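Side-chain contact in CBS domain protein (Porphyromonas gingivalis, PDB 2NQW), which is the transporter-associated (CorC_HlyC) domain of a CBS-domain membrane protein of unknown function, a domain whose family is tentatively linked to flavin adenine dinucleotide binding: residues A[40-45]-A[50-55]. Residues are numbered along the deposited sequence; the frame is centred on the assembly and turned at random. Where two conformers were deposited one is given.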
loop_
_atom_site.group_PDB
_atom_site.type_symbol
_atom_site.label_atom_id
_atom_site.label_comp_id
_atom_site.label_asym_id
_atom_site.label_seq_id
_atom_site.Cartn_x
_atom_site.Cartn_y
_atom_site.Cartn_z
ATOM N N GLY A 40 4.774 7.399 -8.369
ATOM C CA GLY A 40 5.944 8.240 -8.664
ATOM C C GLY A 40 7.260 7.516 -8.834
ATOM O O GLY A 40 7.324 6.299 -9.045
ATOM N N GLU A 41 8.357 8.263 -8.736
ATOM C CA GLU A 41 9.673 7.669 -8.923
ATOM C C GLU A 41 9.975 6.649 -7.842
ATOM O O GLU A 41 10.620 5.635 -8.109
ATOM C CB GLU A 41 10.766 8.747 -8.931
ATOM C CG GLU A 41 10.722 9.616 -10.143
ATOM C CD GLU A 41 11.900 10.580 -10.204
ATOM O OE1 GLU A 41 13.073 10.144 -10.332
ATOM O OE2 GLU A 41 11.671 11.790 -10.121
ATOM N N LEU A 42 9.541 6.906 -6.613
ATOM C CA LEU A 42 9.774 5.953 -5.573
ATOM C C LEU A 42 9.122 4.595 -5.926
ATOM O O LEU A 42 9.714 3.502 -5.758
ATOM C CB LEU A 42 9.199 6.537 -4.287
ATOM C CG LEU A 42 9.783 5.906 -3.047
ATOM C CD1 LEU A 42 11.296 6.212 -2.887
ATOM C CD2 LEU A 42 9.027 6.369 -1.845
ATOM N N GLY A 43 7.877 4.657 -6.389
ATOM C CA GLY A 43 7.176 3.424 -6.740
ATOM C C GLY A 43 7.859 2.686 -7.866
ATOM O O GLY A 43 7.758 1.464 -7.966
ATOM N N ASP A 44 8.561 3.406 -8.740
ATOM C CA ASP A 44 9.243 2.764 -9.857
ATOM C C ASP A 44 10.401 1.889 -9.372
ATOM O O ASP A 44 10.916 1.084 -10.123
ATOM C CB ASP A 44 9.807 3.828 -10.803
ATOM C CG ASP A 44 8.752 4.513 -11.634
ATOM O OD1 ASP A 44 7.601 4.028 -11.724
ATOM O OD2 ASP A 44 9.108 5.572 -12.238
ATOM N N GLU A 45 10.829 2.060 -8.130
ATOM C CA GLU A 45 11.958 1.309 -7.581
ATOM C C GLU A 45 11.562 -0.023 -6.979
ATOM O O GLU A 45 12.446 -0.804 -6.576
ATOM C CB GLU A 45 12.618 2.155 -6.470
ATOM C CG GLU A 45 13.225 3.461 -7.039
ATOM C CD GLU A 45 13.602 4.553 -6.035
ATOM O OE1 GLU A 45 13.455 4.347 -4.812
ATOM O OE2 GLU A 45 14.022 5.641 -6.514
ATOM N N SER A 50 3.731 -3.584 -0.249
ATOM C CA SER A 50 4.596 -3.630 0.921
ATOM C C SER A 50 5.988 -3.097 0.556
ATOM O O SER A 50 6.600 -2.410 1.381
ATOM C CB SER A 50 4.642 -5.045 1.497
ATOM O OG SER A 50 5.193 -5.925 0.546
ATOM N N GLY A 51 6.461 -3.340 -0.670
ATOM C CA GLY A 51 7.747 -2.767 -1.086
ATOM C C GLY A 51 7.716 -1.252 -1.072
ATOM O O GLY A 51 8.699 -0.613 -0.656
ATOM N N LEU A 52 6.614 -0.646 -1.536
ATOM C CA LEU A 52 6.517 0.811 -1.506
ATOM C C LEU A 52 6.576 1.297 -0.049
ATOM O O LEU A 52 7.242 2.289 0.255
ATOM C CB LEU A 52 5.215 1.264 -2.161
ATOM C CG LEU A 52 4.979 2.778 -2.163
ATOM C CD1 LEU A 52 6.085 3.532 -2.917
ATOM C CD2 LEU A 52 3.617 3.048 -2.795
ATOM N N PHE A 53 5.887 0.600 0.862
ATOM C CA PHE A 53 5.934 0.979 2.269
ATOM C C PHE A 53 7.365 0.960 2.774
ATOM O O PHE A 53 7.818 1.930 3.427
ATOM C CB PHE A 53 5.032 0.011 3.067
ATOM C CG PHE A 53 4.665 0.560 4.428
ATOM C CD1 PHE A 53 3.443 1.212 4.595
ATOM C CD2 PHE A 53 5.519 0.432 5.535
ATOM C CE1 PHE A 53 3.080 1.765 5.821
ATOM C CE2 PHE A 53 5.177 0.995 6.750
ATOM C CZ PHE A 53 3.965 1.657 6.886
ATOM N N LEU A 54 8.100 -0.125 2.464
ATOM C CA LEU A 54 9.498 -0.220 2.912
ATOM C C LEU A 54 10.369 0.860 2.277
ATOM O O LEU A 54 11.320 1.355 2.891
ATOM C CB LEU A 54 10.086 -1.594 2.551
ATOM C CG LEU A 54 9.417 -2.792 3.212
ATOM C CD1 LEU A 54 10.055 -4.083 2.744
ATOM C CD2 LEU A 54 9.490 -2.687 4.751
ATOM N N GLU A 55 10.086 1.203 1.023
ATOM C CA GLU A 55 10.886 2.218 0.318
ATOM C C GLU A 55 10.675 3.593 0.942
ATOM O O GLU A 55 11.616 4.413 0.993
ATOM C CB GLU A 55 10.459 2.265 -1.154
ATOM C CG GLU A 55 11.402 3.036 -2.057
ATOM C CD GLU A 55 12.699 2.341 -2.370
ATOM O OE1 GLU A 55 12.862 1.149 -2.120
ATOM O OE2 GLU A 55 13.576 3.004 -2.973
#
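L42, on the short helix 40-43, reaches over to helix 49-57, where its CG and CD1 close on the CG methylene of E55, with CD2 at the margin. Its CG stands anti to the backbone N (chi1 -159°), which directs the branch point toward helix 49-57; CD1 lies 3.3 Å from CG of E55. That approach is tight, and since L42 was modelled in two conformers its exact closeness is doubtful. E55 also has CG anti to its own backbone N, but the chain then bends at chi2 (74°), turning the carboxylate toward E45, where OE2 of E55 lies 3.7 Å from CB of E45, while CB and CG of E55 face the leucine. The second branch of L42 points deeper: CD2 lies 4.2 Å from CD1 of L52. This same methyl of L52 sits 4.0 Å from CA of G43, directly against the backbone, and the backbones are nearest here, with the CA atoms of G43 and L52 5.9 Å apart. L52 continues inward onto F39 and onto F74 of strand 72-79, and L42 also touches Y69 of strand 66-69, so the leucine pair ties both helices to the antiparallel sheet.

Toward solvent, E45 meets E55 at about a right angle, its chain extended beyond CG and the two carboxylate planes turned 73° apart. The modelled separation of their nearest oxygens is too short to be trusted, and no bond can be assigned to it. No hydrogen bond or salt bridge joins the two segments, so their association rests on leucine methyls, a glycine backbone and the methylene groups of a glutamate, beneath an outer edge where two acids side by side would, if ionised, probably add no attraction.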